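Purine nucleoside phosphorylase (Grouper iridovirus, PDB 3KHS) probably catalyses the phosphate-dependent cleavage of purine nucleosides into free base and ribose 1-phosphate, a step of purine salvage. Local coordinates at residues 105-111 and 230-235; 70-75 and 276-280; 9-14 and 49-53. All coordinates share one frame; numbering follows the deposited sequence.

How the interactions relate
The three contacts join different parts of one alpha/beta fold around a mixed, curled sheet. Along the chain, interaction 3 closes first, joining helix 3-15 to the loop between strands 42-46 and 64-70; interaction 1 is nested inside the long loop closed by interaction 2. Interaction 1 pairs strands 107-116 and 231-241 about 7 Å from the chain centre. Interactions 1 and 2, with centres 13 Å apart, touch where I107 CD1 packs 3.5 Å from I279 CG2, so the buried strand pair and helix 257-279 form one continuous core. The N-terminal helix is fixed separately to loop 49-53: interaction 3's nearest atoms lie about 9 Å from interaction 1.

Interaction 1 (105-111 and 230-235); sequences VKIVVLT and MRCLAV
The R231 guanidinium, the one flat side-chain group in this strand pair, is approached obliquely by I107 CD1, which lies 3.9 Å from NH1. The two side chains run side by side. Strands 107-111 and 231-235 are parallel: their axes come within 4.6 Å and differ by 17°. Five backbone hydrogen bonds alternate between them, from R231 N to K106 O through V235 N to L110 O; the shortest, L110 N to L233 O, measures 2.7 Å with an angle of 173° at the hydrogen. On the face shared by I107, R231, V109, L233, T111 and V235, V109 CG1 meets L233 CD2 at 4.0 Å, beneath helix 257-279. On the other face L110 CB and A234 CB are 4.1 Å apart. M230, with CG anti to the carbonyl carbon (chi1 -69°) and the chain extended at chi2, brings SD to 3.8 Å from V108 CG2, next to F100 of helix 95-102. L110 and C232 touch helix 219-227, so helices cover both faces, as in an alpha/beta sandwich. Regular bonding thus satisfies the strand-to-strand amides, apolar branches fill both faces, and the arginine side chain reaches out to D164 and E282, which pair with its charge.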
# COMPACT_ATOMS: atom_id res chain seq x y z
N VAL B 105 23.71 -19.68 5.70
CA VAL B 105 23.28 -20.01 4.34
C VAL B 105 23.81 -18.98 3.36
O VAL B 105 23.84 -17.80 3.63
CB VAL B 105 21.76 -20.10 4.20
CG1 VAL B 105 21.42 -20.38 2.74
CG2 VAL B 105 21.21 -21.22 5.06
N LYS B 106 24.26 -19.46 2.20
CA LYS B 106 24.80 -18.57 1.19
C LYS B 106 23.90 -18.45 -0.03
O LYS B 106 23.89 -17.43 -0.69
CB LYS B 106 26.22 -19.02 0.80
CG LYS B 106 27.23 -18.67 1.87
CD LYS B 106 28.56 -19.35 1.62
CE LYS B 106 29.61 -19.01 2.67
NZ LYS B 106 30.96 -19.60 2.34
N ILE B 107 23.14 -19.50 -0.30
CA ILE B 107 22.23 -19.50 -1.44
C ILE B 107 20.85 -19.96 -1.00
O ILE B 107 20.72 -20.91 -0.21
CB ILE B 107 22.74 -20.45 -2.54
CG1 ILE B 107 24.09 -19.95 -3.06
CG2 ILE B 107 21.71 -20.54 -3.66
CD1 ILE B 107 24.80 -20.95 -3.98
N VAL B 108 19.82 -19.27 -1.47
CA VAL B 108 18.46 -19.66 -1.12
C VAL B 108 17.64 -19.95 -2.39
O VAL B 108 17.61 -19.15 -3.33
CB VAL B 108 17.77 -18.56 -0.29
CG1 VAL B 108 16.29 -18.91 -0.05
CG2 VAL B 108 18.50 -18.36 1.04
N VAL B 109 16.99 -21.11 -2.42
CA VAL B 109 16.16 -21.51 -3.56
C VAL B 109 14.70 -21.46 -3.08
O VAL B 109 14.29 -22.26 -2.22
CB VAL B 109 16.47 -22.95 -4.03
CG1 VAL B 109 15.58 -23.31 -5.24
CG2 VAL B 109 17.96 -23.11 -4.41
N LEU B 110 13.92 -20.54 -3.64
CA LEU B 110 12.51 -20.36 -3.27
C LEU B 110 11.57 -20.90 -4.35
O LEU B 110 11.86 -20.80 -5.54
CB LEU B 110 12.17 -18.87 -3.11
CG LEU B 110 12.90 -17.74 -2.36
CD1 LEU B 110 12.53 -17.72 -0.92
CD2 LEU B 110 14.39 -17.84 -2.57
N THR B 111 10.45 -21.45 -3.93
CA THR B 111 9.44 -21.94 -4.86
C THR B 111 8.10 -21.39 -4.39
O THR B 111 7.94 -21.03 -3.21
CB THR B 111 9.36 -23.47 -4.84
OG1 THR B 111 8.96 -23.92 -3.54
CG2 THR B 111 10.70 -24.08 -5.24
N MET B 230 22.78 -12.99 0.74
CA MET B 230 22.60 -14.32 0.16
C MET B 230 22.17 -14.21 -1.29
O MET B 230 21.64 -13.18 -1.71
CB MET B 230 21.57 -15.14 0.97
CG MET B 230 22.03 -15.57 2.37
SD MET B 230 20.75 -16.35 3.39
CE MET B 230 19.58 -14.98 3.46
N ARG B 231 22.43 -15.26 -2.05
CA ARG B 231 22.07 -15.28 -3.46
C ARG B 231 20.73 -15.99 -3.59
O ARG B 231 20.49 -17.01 -2.94
CB ARG B 231 23.17 -15.99 -4.26
CG ARG B 231 24.50 -15.27 -4.20
CD ARG B 231 25.61 -16.16 -4.72
NE ARG B 231 25.57 -16.33 -6.17
CZ ARG B 231 26.12 -17.35 -6.80
NH1 ARG B 231 26.74 -18.30 -6.11
NH2 ARG B 231 26.05 -17.44 -8.12
N CYS B 232 19.87 -15.45 -4.45
CA CYS B 232 18.53 -16.02 -4.63
C CYS B 232 18.15 -16.57 -5.99
O CYS B 232 18.52 -16.04 -7.03
CB CYS B 232 17.49 -14.98 -4.26
SG CYS B 232 17.75 -14.27 -2.66
N LEU B 233 17.37 -17.63 -5.94
CA LEU B 233 16.80 -18.26 -7.11
C LEU B 233 15.37 -18.56 -6.70
O LEU B 233 15.12 -19.07 -5.61
CB LEU B 233 17.51 -19.55 -7.44
CG LEU B 233 16.69 -20.45 -8.35
CD1 LEU B 233 16.48 -19.74 -9.71
CD2 LEU B 233 17.37 -21.83 -8.50
N ALA B 234 14.42 -18.19 -7.55
CA ALA B 234 13.01 -18.45 -7.25
C ALA B 234 12.35 -19.04 -8.48
O ALA B 234 12.55 -18.54 -9.59
CB ALA B 234 12.33 -17.17 -6.83
N VAL B 235 11.57 -20.09 -8.29
CA VAL B 235 10.85 -20.75 -9.38
C VAL B 235 9.35 -20.83 -9.04
O VAL B 235 8.98 -21.42 -8.02
CB VAL B 235 11.39 -22.20 -9.61
CG1 VAL B 235 10.54 -22.92 -10.68
CG2 VAL B 235 12.85 -22.16 -10.07

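Interaction 2 (70-75 and 276-280); sequences VNGVSC and IEKIR
Apolar packing between I276 and the hairpin 70-75 forms the inner part of this contact. I276 points its two branches to different places: CG2 meets V73 CG2 at 3.8 Å and reaches V70 CG1 at 4.2 Å, while CD1 extends to C75 SG, also at 4.2 Å. The first torsion (chi1 -72°) parts CG1, opposite the carbonyl carbon, from CG2, opposite the backbone N, and the extended chi2 carries CD1 on to C75. V73 CG2 serves a second neighbour as well, lying 3.8 Å from R280 CB, so this methyl sits between the side chains of two residues four positions apart. L24 of the adjacent strand touches V73, C75 and I276 and continues the same apolar cluster.

Polar contacts lie farther out, where N71, E277 and R280 are at least partly exposed. R280 NE approaches N71 O near the guanidinium plane, but its hydrogen bond is weak, with an angle of 126° at the hydrogen, and the position of that oxygen is uncertain. One face of the same guanidinium lies over E277 O, 3.8 Å from the plane. The N71 amide crosses the E277 side chain at about a right angle, and its ND2 rests 3.7 Å from E277 CB, a van der Waals contact with an aliphatic carbon.

Backbone bonding shapes the hairpin itself. V70 N and V73 O, and V73 N and V70 O, are hydrogen-bonded in both directions around a type I' turn, with N71 and G72 both at positive phi. This is a classic two-residue beta-hairpin, joining antiparallel strands 64-70 and 73-79, here packed against the C-terminal end of helix 257-279 within the mixed sheet of the phosphorylase fold, where 73-79 also pairs with 24-28.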
# COMPACT_ATOMS: atom_id res chain seq x y z
N VAL B 70 21.73 -32.91 0.13
CA VAL B 70 21.23 -33.24 -1.20
C VAL B 70 22.43 -33.09 -2.10
O VAL B 70 23.11 -32.07 -2.07
CB VAL B 70 20.14 -32.25 -1.69
CG1 VAL B 70 19.72 -32.62 -3.11
CG2 VAL B 70 18.92 -32.26 -0.76
N ASN B 71 22.70 -34.13 -2.89
CA ASN B 71 23.84 -34.12 -3.80
C ASN B 71 25.13 -33.60 -3.14
O ASN B 71 25.92 -32.88 -3.74
CB ASN B 71 23.50 -33.30 -5.06
CG ASN B 71 22.34 -33.92 -5.86
OD1 ASN B 71 22.23 -35.13 -5.98
ND2 ASN B 71 21.49 -33.06 -6.43
N GLY B 72 25.33 -34.00 -1.88
CA GLY B 72 26.53 -33.62 -1.14
C GLY B 72 26.55 -32.22 -0.54
O GLY B 72 27.58 -31.78 -0.03
N VAL B 73 25.41 -31.54 -0.60
CA VAL B 73 25.28 -30.19 -0.09
C VAL B 73 24.43 -30.15 1.18
O VAL B 73 23.34 -30.69 1.17
CB VAL B 73 24.61 -29.31 -1.17
CG1 VAL B 73 24.46 -27.87 -0.67
CG2 VAL B 73 25.43 -29.37 -2.46
N SER B 74 24.93 -29.55 2.26
CA SER B 74 24.14 -29.46 3.49
C SER B 74 23.12 -28.33 3.29
O SER B 74 23.46 -27.17 3.00
CB SER B 74 25.03 -29.19 4.70
OG SER B 74 25.91 -28.13 4.41
N CYS B 75 21.85 -28.69 3.43
CA CYS B 75 20.76 -27.75 3.23
C CYS B 75 19.83 -27.67 4.43
O CYS B 75 19.79 -28.58 5.28
CB CYS B 75 19.89 -28.20 2.02
SG CYS B 75 20.69 -28.66 0.44
N ILE B 276 20.78 -27.96 -7.47
CA ILE B 276 21.66 -28.03 -6.33
C ILE B 276 22.94 -28.75 -6.75
O ILE B 276 24.02 -28.43 -6.27
CB ILE B 276 20.96 -28.75 -5.15
CG1 ILE B 276 19.88 -27.83 -4.57
CG2 ILE B 276 21.97 -29.17 -4.09
CD1 ILE B 276 19.07 -28.41 -3.42
N GLU B 277 22.82 -29.72 -7.65
CA GLU B 277 24.01 -30.43 -8.11
C GLU B 277 24.94 -29.45 -8.83
O GLU B 277 26.13 -29.42 -8.55
CB GLU B 277 23.64 -31.58 -9.04
CG GLU B 277 24.79 -32.54 -9.28
CD GLU B 277 24.41 -33.63 -10.26
OE1 GLU B 277 23.29 -34.19 -10.13
OE2 GLU B 277 25.25 -33.95 -11.14
N LYS B 278 24.40 -28.66 -9.76
CA LYS B 278 25.20 -27.68 -10.50
C LYS B 278 25.82 -26.62 -9.58
O LYS B 278 26.86 -26.05 -9.89
CB LYS B 278 24.34 -26.96 -11.56
CG LYS B 278 23.82 -27.88 -12.64
CD LYS B 278 22.72 -27.24 -13.46
CE LYS B 278 22.43 -28.07 -14.69
NZ LYS B 278 23.62 -28.09 -15.63
N ILE B 279 25.15 -26.36 -8.45
CA ILE B 279 25.63 -25.39 -7.48
C ILE B 279 26.84 -25.92 -6.71
O ILE B 279 27.76 -25.16 -6.40
CB ILE B 279 24.53 -25.04 -6.46
CG1 ILE B 279 23.37 -24.34 -7.16
CG2 ILE B 279 25.08 -24.15 -5.36
CD1 ILE B 279 22.21 -23.98 -6.23
N ARG B 280 26.83 -27.21 -6.40
CA ARG B 280 27.92 -27.84 -5.67
C ARG B 280 29.28 -27.59 -6.32
O ARG B 280 30.33 -27.88 -5.74
CB ARG B 280 27.65 -29.34 -5.54
CG ARG B 280 28.77 -30.12 -4.87
CD ARG B 280 28.36 -31.55 -4.57
NE ARG B 280 27.71 -32.22 -5.70
CZ ARG B 280 28.19 -32.27 -6.93
NH1 ARG B 280 29.35 -31.69 -7.23
NH2 ARG B 280 27.51 -32.91 -7.88

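Interaction 3 (9-14 and 49-53); sequences ETAAWL and DIPNF
W13 and P51 cross at about a right angle in a proline-aromatic CH-pi contact that seats the type II beta turn I50 to F53 against helix 3-15. P51 CD stands 3.6 Å from the centroid of the six-membered ring and only 10° off its normal, which places it over the face, and P51 CG extends the contact along the fused bond, 3.8 Å from W13 CD2. The first torsion of W13 is trans (chi1 180°), carrying the indole away from the helix and across the turn. Its outer rim continues to D49, whose backbone O approaches CH2 obliquely.

Beside this CH-pi contact, I50 runs at about a right angle to both T10 and L14. Its CG2 meets T10 CG2 at 3.8 Å, and its CD1 meets L14 CD2 at 4.1 Å. L65 of strand 64-70 touches both I50 and L14, so the turn and the helix share one apolar patch on the sheet.

Polar groups bind the middle of the turn. The N52 amide gives two hydrogen bonds from ND2, to E9 OE1 and to T10 OG1, both acceptors lying close to the amide plane, which fixes the rotation of the amide. At E9 the oxygen is met on its anti side and well out of the carboxylate plane. F95 of helix 95-102 packs on both T10 and N52. T10 OG1 is also hydrogen-bonded with L6 O of its own helix, and it meets P51 O at 2.6 Å in a hydrogen bond from above the carbonyl plane, 43° out of it.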
# COMPACT_ATOMS: atom_id res chain seq x y z
N GLU B 9 19.94 -15.70 17.80
CA GLU B 9 19.59 -16.54 18.93
C GLU B 9 18.88 -17.78 18.43
O GLU B 9 19.24 -18.90 18.79
CB GLU B 9 18.71 -15.75 19.92
CG GLU B 9 17.82 -16.60 20.83
CD GLU B 9 16.89 -15.76 21.70
OE1 GLU B 9 16.03 -15.01 21.16
OE2 GLU B 9 17.02 -15.87 22.95
N THR B 10 17.88 -17.58 17.57
CA THR B 10 17.15 -18.70 17.00
C THR B 10 18.12 -19.63 16.28
O THR B 10 18.01 -20.84 16.39
CB THR B 10 16.09 -18.19 16.02
OG1 THR B 10 15.03 -17.59 16.76
CG2 THR B 10 15.56 -19.32 15.18
N ALA B 11 19.07 -19.06 15.54
CA ALA B 11 20.04 -19.88 14.82
C ALA B 11 20.91 -20.67 15.80
O ALA B 11 21.09 -21.88 15.64
CB ALA B 11 20.92 -19.01 13.90
N ALA B 12 21.44 -19.99 16.81
CA ALA B 12 22.28 -20.65 17.79
C ALA B 12 21.54 -21.82 18.43
O ALA B 12 22.15 -22.84 18.77
CB ALA B 12 22.74 -19.66 18.85
N TRP B 13 20.23 -21.69 18.60
CA TRP B 13 19.44 -22.75 19.21
C TRP B 13 19.28 -23.92 18.26
O TRP B 13 19.23 -25.08 18.69
CB TRP B 13 18.07 -22.21 19.64
CG TRP B 13 17.16 -23.20 20.28
CD1 TRP B 13 17.00 -23.41 21.63
CD2 TRP B 13 16.24 -24.10 19.63
NE1 TRP B 13 16.04 -24.38 21.85
CE2 TRP B 13 15.56 -24.82 20.64
CE3 TRP B 13 15.93 -24.36 18.29
CZ2 TRP B 13 14.58 -25.77 20.35
CZ3 TRP B 13 14.94 -25.31 18.00
CH2 TRP B 13 14.28 -26.01 19.04
N LEU B 14 19.17 -23.63 16.97
CA LEU B 14 19.02 -24.70 15.99
C LEU B 14 20.38 -25.38 15.84
O LEU B 14 20.46 -26.59 15.71
CB LEU B 14 18.56 -24.16 14.64
CG LEU B 14 17.10 -23.70 14.51
CD1 LEU B 14 16.97 -22.68 13.37
CD2 LEU B 14 16.21 -24.89 14.29
N ASP B 49 8.19 -25.52 17.66
CA ASP B 49 9.19 -25.68 18.71
C ASP B 49 10.34 -24.70 18.53
O ASP B 49 11.19 -24.57 19.40
CB ASP B 49 9.79 -27.10 18.71
CG ASP B 49 8.76 -28.18 18.98
OD1 ASP B 49 7.86 -27.98 19.82
OD2 ASP B 49 8.85 -29.26 18.35
N ILE B 50 10.37 -24.02 17.39
CA ILE B 50 11.44 -23.08 17.16
C ILE B 50 11.18 -21.72 17.78
O ILE B 50 10.14 -21.09 17.56
CB ILE B 50 11.72 -22.89 15.65
CG1 ILE B 50 12.02 -24.23 15.00
CG2 ILE B 50 12.88 -21.94 15.45
CD1 ILE B 50 12.31 -24.10 13.53
N PRO B 51 12.12 -21.25 18.59
CA PRO B 51 12.11 -19.98 19.30
C PRO B 51 12.02 -18.80 18.31
O PRO B 51 12.77 -18.75 17.35
CB PRO B 51 13.45 -19.99 20.01
CG PRO B 51 13.65 -21.43 20.35
CD PRO B 51 13.16 -22.15 19.14
N ASN B 52 11.13 -17.85 18.59
CA ASN B 52 10.98 -16.66 17.75
C ASN B 52 10.27 -16.85 16.40
O ASN B 52 9.94 -15.87 15.76
CB ASN B 52 12.34 -16.00 17.49
CG ASN B 52 12.97 -15.42 18.74
OD1 ASN B 52 12.32 -14.73 19.51
ND2 ASN B 52 14.27 -15.66 18.91
N PHE B 53 10.07 -18.09 15.96
CA PHE B 53 9.39 -18.35 14.68
C PHE B 53 7.92 -18.00 14.78
O PHE B 53 7.25 -18.33 15.77
CB PHE B 53 9.52 -19.83 14.27
CG PHE B 53 10.36 -20.07 13.04
CD1 PHE B 53 11.64 -19.55 12.93
CD2 PHE B 53 9.87 -20.85 12.00
CE1 PHE B 53 12.43 -19.80 11.81
CE2 PHE B 53 10.65 -21.10 10.87
CZ PHE B 53 11.93 -20.58 10.77